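Local coordinates for protein tyrosyl-tRNA synthetase (Aeropyrum pernix, PDB 2CYA) that probably attaches tyrosine to its cognate tRNA, first activating the amino acid with ATP to form tyrosyl-adenylate, at residues 53-58 with 100-105; 71-76 with 114-119; 172-177 with 199-204; 248-253 with 339-344. All blocks are in the same frame, centred on the assembly; numbering follows the deposited sequence.

Interaction 1 (53-58 with 100-105); sequences LVWMYK and RVMEAA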
# COMPACT_ATOMS: atom_id res chain seq x y z
N LEU A 53 -7.74 -25.79 14.42
CA LEU A 53 -9.06 -26.31 14.78
C LEU A 53 -9.71 -25.40 15.83
O LEU A 53 -10.92 -25.20 15.84
CB LEU A 53 -8.96 -27.76 15.29
CG LEU A 53 -8.66 -28.89 14.28
CD1 LEU A 53 -8.52 -30.22 15.02
CD2 LEU A 53 -9.79 -29.00 13.24
N VAL A 54 -8.89 -24.83 16.71
CA VAL A 54 -9.39 -23.94 17.75
C VAL A 54 -10.18 -22.78 17.13
O VAL A 54 -11.29 -22.47 17.58
CB VAL A 54 -8.26 -23.33 18.62
CG1 VAL A 54 -8.87 -22.38 19.64
CG2 VAL A 54 -7.47 -24.43 19.32
N TRP A 55 -9.63 -22.11 16.11
CA TRP A 55 -10.41 -21.02 15.55
C TRP A 55 -11.55 -21.54 14.65
O TRP A 55 -12.57 -20.87 14.49
CB TRP A 55 -9.52 -20.00 14.82
CG TRP A 55 -8.73 -20.47 13.63
CD1 TRP A 55 -7.38 -20.69 13.58
CD2 TRP A 55 -9.22 -20.66 12.29
NE1 TRP A 55 -7.00 -20.99 12.28
CE2 TRP A 55 -8.11 -20.97 11.48
CE3 TRP A 55 -10.50 -20.58 11.71
CZ2 TRP A 55 -8.23 -21.21 10.10
CZ3 TRP A 55 -10.62 -20.81 10.34
CH2 TRP A 55 -9.48 -21.12 9.55
N MET A 56 -11.40 -22.74 14.09
CA MET A 56 -12.47 -23.29 13.26
C MET A 56 -13.70 -23.56 14.15
O MET A 56 -14.82 -23.28 13.76
CB MET A 56 -12.01 -24.56 12.55
CG MET A 56 -10.95 -24.32 11.47
SD MET A 56 -10.31 -25.88 10.79
CE MET A 56 -9.13 -25.26 9.51
N TYR A 57 -13.47 -24.09 15.34
CA TYR A 57 -14.57 -24.37 16.27
C TYR A 57 -15.23 -23.07 16.69
O TYR A 57 -16.45 -23.01 16.92
CB TYR A 57 -14.06 -25.12 17.51
CG TYR A 57 -13.54 -26.52 17.22
CD1 TYR A 57 -14.12 -27.32 16.22
CD2 TYR A 57 -12.53 -27.08 17.99
CE1 TYR A 57 -13.69 -28.61 15.99
CE2 TYR A 57 -12.09 -28.39 17.78
CZ TYR A 57 -12.68 -29.15 16.78
OH TYR A 57 -12.26 -30.46 16.59
N LYS A 58 -14.43 -22.01 16.81
CA LYS A 58 -14.95 -20.72 17.20
C LYS A 58 -15.81 -20.17 16.07
O LYS A 58 -16.83 -19.53 16.31
CB LYS A 58 -13.80 -19.77 17.56
CG LYS A 58 -14.21 -18.47 18.24
CD LYS A 58 -15.27 -18.66 19.34
CE LYS A 58 -14.83 -19.61 20.44
NZ LYS A 58 -15.92 -19.76 21.46
N ARG A 100 -12.13 -27.88 3.27
CA ARG A 100 -12.50 -29.28 3.44
C ARG A 100 -12.33 -29.70 4.88
O ARG A 100 -13.15 -30.46 5.41
CB ARG A 100 -11.66 -30.17 2.53
CG ARG A 100 -11.96 -31.67 2.64
CD ARG A 100 -13.42 -31.97 2.40
NE ARG A 100 -13.87 -31.44 1.11
CZ ARG A 100 -13.46 -31.90 -0.06
NH1 ARG A 100 -12.60 -32.91 -0.11
NH2 ARG A 100 -13.90 -31.34 -1.18
N VAL A 101 -11.27 -29.23 5.51
CA VAL A 101 -11.00 -29.56 6.90
C VAL A 101 -12.10 -28.98 7.78
O VAL A 101 -12.59 -29.65 8.69
CB VAL A 101 -9.65 -28.98 7.36
CG1 VAL A 101 -9.55 -29.06 8.90
CG2 VAL A 101 -8.48 -29.75 6.70
N MET A 102 -12.49 -27.73 7.52
CA MET A 102 -13.52 -27.09 8.33
C MET A 102 -14.84 -27.86 8.27
O MET A 102 -15.49 -28.04 9.29
CB MET A 102 -13.74 -25.64 7.90
CG MET A 102 -12.60 -24.72 8.32
SD MET A 102 -12.79 -23.04 7.71
CE MET A 102 -14.14 -22.40 8.79
N GLU A 103 -15.22 -28.29 7.08
CA GLU A 103 -16.45 -29.04 6.88
C GLU A 103 -16.38 -30.36 7.63
O GLU A 103 -17.25 -30.68 8.44
CB GLU A 103 -16.65 -29.30 5.38
CG GLU A 103 -17.69 -30.37 5.05
CD GLU A 103 -18.01 -30.45 3.56
OE1 GLU A 103 -19.06 -29.94 3.15
OE2 GLU A 103 -17.20 -31.01 2.79
N ALA A 104 -15.31 -31.12 7.37
CA ALA A 104 -15.10 -32.40 8.02
C ALA A 104 -14.97 -32.25 9.53
O ALA A 104 -15.18 -33.21 10.27
CB ALA A 104 -13.86 -33.07 7.45
N ALA A 105 -14.61 -31.06 10.00
CA ALA A 105 -14.46 -30.86 11.44
C ALA A 105 -15.80 -30.53 12.07
O ALA A 105 -15.93 -30.45 13.29
CB ALA A 105 -13.45 -29.73 11.73
O HOH W 1 -13.51 -31.96 14.89

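Interaction 2 (71-76 with 114-119); sequences VLEATW and FVDAEE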
# COMPACT_ATOMS: atom_id res chain seq x y z
N VAL A 71 -14.95 -16.02 5.96
CA VAL A 71 -13.60 -16.46 6.23
C VAL A 71 -12.81 -15.81 5.09
O VAL A 71 -13.13 -15.99 3.92
CB VAL A 71 -13.42 -18.01 6.18
CG1 VAL A 71 -11.93 -18.35 6.22
CG2 VAL A 71 -14.13 -18.69 7.39
N LEU A 72 -11.80 -15.01 5.43
CA LEU A 72 -11.00 -14.39 4.38
C LEU A 72 -9.74 -15.21 4.15
O LEU A 72 -8.90 -15.33 5.03
CB LEU A 72 -10.58 -12.95 4.76
CG LEU A 72 -9.65 -12.33 3.70
CD1 LEU A 72 -10.48 -12.05 2.44
CD2 LEU A 72 -8.97 -11.02 4.21
N GLU A 73 -9.62 -15.80 2.97
CA GLU A 73 -8.42 -16.56 2.65
C GLU A 73 -7.44 -15.46 2.28
O GLU A 73 -7.45 -14.98 1.15
CB GLU A 73 -8.72 -17.51 1.47
CG GLU A 73 -9.83 -18.48 1.87
CD GLU A 73 -10.40 -19.31 0.75
OE1 GLU A 73 -10.28 -18.89 -0.43
OE2 GLU A 73 -11.00 -20.37 1.05
N ALA A 74 -6.63 -15.06 3.26
CA ALA A 74 -5.67 -13.96 3.10
C ALA A 74 -4.46 -14.33 2.28
O ALA A 74 -3.33 -14.33 2.78
CB ALA A 74 -5.25 -13.47 4.47
N THR A 75 -4.70 -14.63 1.01
CA THR A 75 -3.64 -15.07 0.12
C THR A 75 -2.56 -14.03 -0.14
O THR A 75 -1.38 -14.38 -0.18
CB THR A 75 -4.21 -15.53 -1.24
OG1 THR A 75 -4.84 -14.44 -1.89
CG2 THR A 75 -5.23 -16.67 -1.02
N TRP A 76 -2.95 -12.77 -0.29
CA TRP A 76 -1.96 -11.72 -0.52
C TRP A 76 -1.09 -11.52 0.72
O TRP A 76 0.10 -11.24 0.63
CB TRP A 76 -2.66 -10.41 -0.95
CG TRP A 76 -3.09 -10.45 -2.39
CD1 TRP A 76 -3.65 -11.50 -3.06
CD2 TRP A 76 -2.97 -9.39 -3.35
NE1 TRP A 76 -3.90 -11.16 -4.37
CE2 TRP A 76 -3.48 -9.87 -4.58
CE3 TRP A 76 -2.48 -8.08 -3.30
CZ2 TRP A 76 -3.51 -9.09 -5.74
CZ3 TRP A 76 -2.51 -7.30 -4.46
CH2 TRP A 76 -3.03 -7.81 -5.65
N PHE A 114 -16.82 -17.86 2.06
CA PHE A 114 -15.38 -17.91 1.87
C PHE A 114 -15.01 -16.87 0.82
O PHE A 114 -15.63 -16.83 -0.25
CB PHE A 114 -14.92 -19.30 1.44
CG PHE A 114 -14.94 -20.31 2.56
CD1 PHE A 114 -16.10 -21.01 2.86
CD2 PHE A 114 -13.80 -20.52 3.33
CE1 PHE A 114 -16.13 -21.92 3.92
CE2 PHE A 114 -13.81 -21.44 4.39
CZ PHE A 114 -14.98 -22.14 4.69
N VAL A 115 -14.03 -16.04 1.14
CA VAL A 115 -13.59 -14.95 0.27
C VAL A 115 -12.08 -15.01 0.07
O VAL A 115 -11.33 -15.06 1.05
CB VAL A 115 -13.91 -13.57 0.91
CG1 VAL A 115 -13.71 -12.44 -0.08
CG2 VAL A 115 -15.30 -13.57 1.45
N ASP A 116 -11.65 -15.00 -1.18
CA ASP A 116 -10.22 -14.99 -1.51
C ASP A 116 -9.81 -13.50 -1.50
O ASP A 116 -10.52 -12.66 -2.04
CB ASP A 116 -9.99 -15.58 -2.91
CG ASP A 116 -8.52 -15.68 -3.28
OD1 ASP A 116 -7.79 -14.66 -3.19
OD2 ASP A 116 -8.07 -16.78 -3.65
N ALA A 117 -8.69 -13.17 -0.88
CA ALA A 117 -8.24 -11.77 -0.84
C ALA A 117 -8.23 -11.12 -2.23
O ALA A 117 -8.33 -9.91 -2.36
CB ALA A 117 -6.85 -11.71 -0.22
N GLU A 118 -8.10 -11.94 -3.27
CA GLU A 118 -8.08 -11.44 -4.64
C GLU A 118 -9.32 -10.63 -4.99
O GLU A 118 -9.25 -9.68 -5.78
CB GLU A 118 -7.96 -12.59 -5.64
CG GLU A 118 -7.56 -12.14 -7.03
CD GLU A 118 -6.20 -12.66 -7.44
OE1 GLU A 118 -5.24 -12.62 -6.63
OE2 GLU A 118 -6.10 -13.12 -8.60
N GLU A 119 -10.46 -11.00 -4.42
CA GLU A 119 -11.70 -10.28 -4.69
C GLU A 119 -11.61 -8.88 -4.10
O GLU A 119 -12.14 -7.93 -4.67
CB GLU A 119 -12.91 -11.01 -4.09
CG GLU A 119 -13.01 -12.47 -4.49
CD GLU A 119 -14.21 -13.18 -3.87
OE1 GLU A 119 -14.13 -14.42 -3.69
OE2 GLU A 119 -15.22 -12.50 -3.57
O HOH W 2 -8.19 -18.99 -1.95
O HOH W 3 -5.67 -15.42 -4.75

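Interaction 3 (172-177 with 199-204); sequences DIFYMD and EKLGRK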
# COMPACT_ATOMS: atom_id res chain seq x y z
N ASP A 172 -9.22 -4.87 5.45
CA ASP A 172 -10.04 -6.04 5.18
C ASP A 172 -11.28 -5.98 6.08
O ASP A 172 -12.40 -6.22 5.64
CB ASP A 172 -9.30 -7.35 5.51
CG ASP A 172 -8.14 -7.64 4.57
OD1 ASP A 172 -8.11 -7.10 3.44
OD2 ASP A 172 -7.26 -8.43 4.95
N ILE A 173 -11.04 -5.68 7.36
CA ILE A 173 -12.09 -5.58 8.37
C ILE A 173 -13.07 -4.47 8.00
O ILE A 173 -14.28 -4.69 7.99
CB ILE A 173 -11.48 -5.31 9.79
CG1 ILE A 173 -10.73 -6.56 10.27
CG2 ILE A 173 -12.57 -4.92 10.80
CD1 ILE A 173 -9.81 -6.30 11.46
N PHE A 174 -12.56 -3.28 7.68
CA PHE A 174 -13.48 -2.18 7.34
C PHE A 174 -14.20 -2.45 6.01
O PHE A 174 -15.41 -2.24 5.89
CB PHE A 174 -12.74 -0.83 7.25
CG PHE A 174 -12.08 -0.39 8.55
CD1 PHE A 174 -12.62 -0.72 9.79
CD2 PHE A 174 -10.95 0.44 8.51
CE1 PHE A 174 -12.06 -0.24 10.97
CE2 PHE A 174 -10.37 0.93 9.69
CZ PHE A 174 -10.91 0.59 10.92
N TYR A 175 -13.45 -2.90 5.01
CA TYR A 175 -14.05 -3.17 3.70
C TYR A 175 -15.22 -4.15 3.81
O TYR A 175 -16.24 -3.97 3.16
CB TYR A 175 -13.01 -3.73 2.74
CG TYR A 175 -13.54 -3.97 1.34
CD1 TYR A 175 -13.58 -2.94 0.40
CD2 TYR A 175 -13.98 -5.24 0.95
CE1 TYR A 175 -14.04 -3.17 -0.91
CE2 TYR A 175 -14.44 -5.48 -0.34
CZ TYR A 175 -14.47 -4.44 -1.27
OH TYR A 175 -14.94 -4.68 -2.54
N MET A 176 -15.07 -5.19 4.64
CA MET A 176 -16.14 -6.18 4.81
C MET A 176 -17.22 -5.72 5.79
O MET A 176 -18.11 -6.49 6.15
CB MET A 176 -15.56 -7.52 5.24
CG MET A 176 -14.73 -8.16 4.13
SD MET A 176 -14.12 -9.79 4.53
CE MET A 176 -12.59 -9.37 5.13
N ASP A 177 -17.13 -4.46 6.21
CA ASP A 177 -18.13 -3.87 7.08
C ASP A 177 -18.42 -4.73 8.30
O ASP A 177 -19.57 -5.03 8.61
CB ASP A 177 -19.42 -3.69 6.26
CG ASP A 177 -20.41 -2.74 6.93
OD1 ASP A 177 -19.96 -1.69 7.43
OD2 ASP A 177 -21.62 -3.05 6.94
N GLU A 199 -13.06 5.07 14.26
CA GLU A 199 -13.87 6.29 14.39
C GLU A 199 -13.32 7.45 13.54
O GLU A 199 -14.08 8.20 12.94
CB GLU A 199 -14.02 6.67 15.88
CG GLU A 199 -14.90 5.66 16.63
CD GLU A 199 -15.01 5.91 18.14
OE1 GLU A 199 -14.50 6.94 18.64
OE2 GLU A 199 -15.63 5.06 18.82
N LYS A 200 -12.00 7.56 13.46
CA LYS A 200 -11.39 8.60 12.64
C LYS A 200 -11.82 8.50 11.17
O LYS A 200 -11.97 9.51 10.50
CB LYS A 200 -9.87 8.53 12.72
CG LYS A 200 -9.35 8.92 14.08
CD LYS A 200 -7.86 8.64 14.19
CE LYS A 200 -7.39 8.99 15.58
NZ LYS A 200 -5.96 8.63 15.78
N LEU A 201 -12.00 7.27 10.68
CA LEU A 201 -12.41 7.04 9.30
C LEU A 201 -13.90 6.86 9.11
O LEU A 201 -14.35 6.58 8.00
CB LEU A 201 -11.73 5.79 8.73
CG LEU A 201 -10.23 5.77 8.42
CD1 LEU A 201 -9.44 6.24 9.62
CD2 LEU A 201 -9.84 4.36 8.03
N GLY A 202 -14.69 6.97 10.16
CA GLY A 202 -16.12 6.77 9.98
C GLY A 202 -16.45 5.31 9.71
O GLY A 202 -17.45 5.01 9.07
N ARG A 203 -15.63 4.40 10.22
CA ARG A 203 -15.87 2.97 10.05
C ARG A 203 -16.21 2.34 11.39
O ARG A 203 -15.82 2.86 12.43
CB ARG A 203 -14.61 2.29 9.48
CG ARG A 203 -14.36 2.62 8.03
CD ARG A 203 -15.42 1.93 7.20
NE ARG A 203 -15.42 2.42 5.83
CZ ARG A 203 -15.96 1.77 4.81
NH1 ARG A 203 -16.55 0.59 5.01
NH2 ARG A 203 -15.91 2.30 3.60
N LYS A 204 -16.92 1.21 11.37
CA LYS A 204 -17.31 0.52 12.60
C LYS A 204 -16.08 0.04 13.39
O LYS A 204 -15.17 -0.59 12.84
CB LYS A 204 -18.16 -0.72 12.28
CG LYS A 204 -19.52 -0.47 11.62
CD LYS A 204 -20.08 -1.83 11.19
CE LYS A 204 -21.47 -1.75 10.60
NZ LYS A 204 -21.86 -3.11 10.10
O HOH W 4 -16.83 -0.83 8.57

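Interaction 4 (248-253 with 339-344); sequences VFVVDS and RPIRGA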
# COMPACT_ATOMS: atom_id res chain seq x y z
N VAL A 248 1.10 -31.24 15.02
CA VAL A 248 0.32 -32.36 14.54
C VAL A 248 -0.52 -31.86 13.37
O VAL A 248 -1.37 -30.98 13.54
CB VAL A 248 -0.60 -32.90 15.66
CG1 VAL A 248 -1.42 -34.08 15.14
CG2 VAL A 248 0.26 -33.32 16.85
N PHE A 249 -0.28 -32.39 12.18
CA PHE A 249 -1.06 -31.97 11.01
C PHE A 249 -2.33 -32.80 10.88
O PHE A 249 -2.38 -33.93 11.37
CB PHE A 249 -0.22 -32.09 9.73
CG PHE A 249 1.03 -31.27 9.76
CD1 PHE A 249 2.24 -31.84 10.12
CD2 PHE A 249 0.99 -29.91 9.46
CE1 PHE A 249 3.40 -31.07 10.21
CE2 PHE A 249 2.14 -29.12 9.55
CZ PHE A 249 3.35 -29.70 9.92
N VAL A 250 -3.34 -32.25 10.22
CA VAL A 250 -4.60 -32.95 10.07
C VAL A 250 -4.47 -34.17 9.20
O VAL A 250 -5.42 -34.92 9.06
CB VAL A 250 -5.74 -32.04 9.50
CG1 VAL A 250 -6.05 -30.92 10.48
CG2 VAL A 250 -5.35 -31.49 8.15
N VAL A 251 -3.29 -34.38 8.61
CA VAL A 251 -3.09 -35.56 7.77
C VAL A 251 -1.99 -36.48 8.29
O VAL A 251 -1.55 -37.37 7.57
CB VAL A 251 -2.77 -35.21 6.28
CG1 VAL A 251 -3.96 -34.51 5.62
CG2 VAL A 251 -1.50 -34.37 6.20
N ASP A 252 -1.55 -36.26 9.52
CA ASP A 252 -0.53 -37.14 10.11
C ASP A 252 -1.19 -38.50 10.38
O ASP A 252 -2.40 -38.57 10.66
CB ASP A 252 -0.02 -36.61 11.46
CG ASP A 252 1.02 -35.53 11.31
OD1 ASP A 252 1.63 -35.45 10.24
OD2 ASP A 252 1.24 -34.78 12.29
N SER A 253 -0.40 -39.56 10.31
CA SER A 253 -0.89 -40.92 10.56
C SER A 253 -1.14 -41.08 12.05
O SER A 253 -0.68 -40.26 12.85
CB SER A 253 0.16 -41.94 10.11
OG SER A 253 1.35 -41.83 10.90
N ARG A 339 -8.90 -38.60 12.52
CA ARG A 339 -9.28 -39.65 11.58
C ARG A 339 -10.24 -39.20 10.49
O ARG A 339 -9.92 -39.30 9.30
CB ARG A 339 -9.85 -40.85 12.34
CG ARG A 339 -10.19 -42.05 11.47
CD ARG A 339 -10.31 -43.33 12.33
NE ARG A 339 -9.00 -43.78 12.83
CZ ARG A 339 -8.83 -44.42 13.98
NH1 ARG A 339 -9.87 -44.69 14.76
NH2 ARG A 339 -7.61 -44.78 14.37
N PRO A 340 -11.43 -38.69 10.85
CA PRO A 340 -12.36 -38.26 9.81
C PRO A 340 -11.89 -37.06 8.97
O PRO A 340 -12.21 -36.98 7.78
CB PRO A 340 -13.66 -37.98 10.58
CG PRO A 340 -13.17 -37.61 11.94
CD PRO A 340 -12.06 -38.61 12.18
N ILE A 341 -11.15 -36.13 9.57
CA ILE A 341 -10.64 -34.98 8.83
C ILE A 341 -9.61 -35.46 7.81
O ILE A 341 -9.63 -35.05 6.64
CB ILE A 341 -9.98 -33.98 9.78
CG1 ILE A 341 -11.04 -33.46 10.75
CG2 ILE A 341 -9.33 -32.83 8.97
CD1 ILE A 341 -10.51 -32.62 11.87
N ARG A 342 -8.72 -36.33 8.27
CA ARG A 342 -7.69 -36.90 7.42
C ARG A 342 -8.35 -37.63 6.24
O ARG A 342 -7.89 -37.53 5.10
CB ARG A 342 -6.85 -37.88 8.23
CG ARG A 342 -5.66 -38.48 7.48
CD ARG A 342 -4.83 -39.30 8.45
NE ARG A 342 -5.65 -40.32 9.08
CZ ARG A 342 -5.46 -40.81 10.29
NH1 ARG A 342 -4.45 -40.40 11.06
NH2 ARG A 342 -6.30 -41.72 10.75
N GLY A 343 -9.42 -38.36 6.53
CA GLY A 343 -10.13 -39.09 5.49
C GLY A 343 -10.73 -38.20 4.41
O GLY A 343 -10.58 -38.49 3.21
N ALA A 344 -11.40 -37.13 4.81
CA ALA A 344 -12.01 -36.20 3.86
C ALA A 344 -10.96 -35.56 2.96
O ALA A 344 -11.24 -35.24 1.80
CB ALA A 344 -12.78 -35.11 4.60

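Interaction 1 (53-58 with 100-105)
M56 and M102 form the tight part of this contact. M56 SD lies 3.6 Å from M102 CG, and the two side chains pass at a slant. The M56 chain is fully extended beyond CG, which carries its sulfur and methyl forward to the second helix. There SD also reaches V101 CG1, at 3.8 Å; the M56 and V101 side chains cross at about a right angle. M102 bends at its last torsion (chi3 74°), and the bend keeps CE as well as SD beside W55 CZ3. M102 SD is 4.1 Å from W55 CZ3, a Met-aromatic contact with an oblique approach. One face of the indole carries M56 CG of its own helix. The W55 ring also meets W52, an inferred ATP-binding residue, and Y42.

Segments 53-58 and 100-104 of helices 51-64 and 88-104 cross at -62°. Each helix belongs to a beta-alpha-beta crossover, joining strand 37-42 to 68-73 and strand 68-73 to 113-116. This is the Rossmann-type layout of class I synthetases.

Packing is looser toward A105. L53 CD2 meets A105 CB at 4.0 Å. A105 O lies at the edge of the partly exposed Y57 ring, 4.0 Å from CE1. A water sits 2.6 Å from Y57 OH. The same water donates to A105 O over 3.3 Å.

Interaction 2 (71-76 with 114-119)
E73 N donates to V115 O at 2.7 Å, and V115 N donates to V71 O at 2.9 Å. E73 O then takes A117 N at 3.0 Å. T75 N reaches the same oxygen from the opposite face of its plane. W76 NE1 donates to E118 OE1 over 3.0 Å, nearly straight (169°). The acceptor lies in the indole plane, with the carboxylate turned square to the ring. E118 is bent at chi2 (115°), which swings OE1 across to W76. D116 is an N-cap: its OD1 accepts from E118 N at 2.7 Å.

The paired strands are parallel neighbours in the Rossmann-type sheet, with 113-116 the outermost strand within this chain. Strand 113-116 leads into helix 117-121, while A74, the centre of an inverse gamma turn, separates strand 68-73 from helix 75-80.

A water donates to both E73 OE1 and D116 OD2. E73 OE2 has its salt bridge with R99 of helix 88-104. On this face V71 CB packs 3.8 Å from F114 CD2. On the other face L72 CD1 lies 4.1 Å from V115 CB. L72 also touches Y39 and D172, both predicted tyrosine-binding residues. W76 packs on I131 of the second subunit.

Interaction 3 (172-177 with 199-204)
R203 CB lies over one face of the F174 ring, 3.8 Å from its centroid and 19° off the ring normal. This is a CH-pi contact. L201 CD2 adds to it, reaching F174 CE2 at 3.8 Å, and the two side chains cross at about a right angle. K204 O lies 3.6 Å from F174 CE1. Beyond CB, the R203 chain bends at chi2 (-70°) and runs back past F174 CB toward the helix end. Its guanidinium ends 28° from the plane of the ring. With an alanine here in place of F174, the aliphatic part of R203 and the L201 methyl would probably lose their packing surface, leaving a gap between helix end and loop.

A polar contact lies beside the packed ring. K204 is extended, and its NZ forms a salt bridge with D177 OD2 at 3.2 Å. As a hydrogen bond this is weak, and so is the one from K204 NZ to D177 O at 3.3 Å.

Two Schellman motifs position these groups. D177, with positive phi, ends helix 161-175, and its N donates to F174 O at 2.8 Å. G202, also with positive phi, ends helix 188-198 and turns the chain toward R203.

D172, two residues before F174, is a predicted tyrosine-binding residue. Helix 161-175 leads into strand 180-184. From there a crossover through helix 188-198 and this loop reaches the parallel strand 207-211. F174 also touches V197 and A198, while V133 of helix 124-135 packs on both F174 and L201.

Interaction 4 (248-253 with 339-344)
R342 lays its aliphatic chain along the loop 248-253. CG stands anti to the backbone N (chi1 -176°), and the chain starts out extended. CB passes 3.4 Å from V250 O, and CG comes 3.9 Å from V251 CA. A bend at chi3 (56°) then turns the guanidinium in toward D252. R342 NH1 donates to D252 O at 2.8 Å, with an angle of 160° at the hydrogen. The donor lies in the carbonyl plane, on a lone pair, and the oxygen lies in the guanidinium plane. R342 NH2 forms a salt bridge with D254, which R339 also grips. A leucine in place of R342 has no guanidinium, so D252 O would probably lose this donor and D254 a charged mate.

V250 and I341 supply the apolar part. V250 CB meets I341 CG2 at 3.7 Å, their side chains crossing at about a right angle. CG2 is the I341 branch anti to the backbone N, and it is the one that reaches V250. V101 of helix 88-104 packs on both residues.

The turn is itself braced. F249 to D252 is a type I beta turn, closed by D252 N to F249 O. D252 OD2 accepts F249 N at 2.8 Å, from above the carboxylate plane, and is also salt-bridged to K260. S253 is the N-cap of helix 254-262, its OG taking D256 N.

The 248-253 loop comes soon after the KMSKS motif of class I synthetases, and F249 touches K241 of that motif. The contact joins this loop to helix 323-346, in the helical C-terminal part that in related tyrosyl-tRNA synthetases recognises the anticodon.

Interactions 1 and 2 are the buried pair. Both belong to the Rossmann-type core, but one is almost wholly apolar and the other is built on backbone pairing. They touch where M102 packs on F114 and V71. Interaction 4 is partly buried and mixes apolar packing with an arginine-to-carbonyl hydrogen bond. It meets interaction 1 where A104 packs on A344. Interaction 3 is a surface contact, with a ring packed under an arginine chain and, beside it, a salt bridge whose hydrogen bonds are weak. L72 of interaction 2 links to it through M176. Interactions 3 and 4 lie on opposite sides of the chain's centre, their own centres about 38 Å apart.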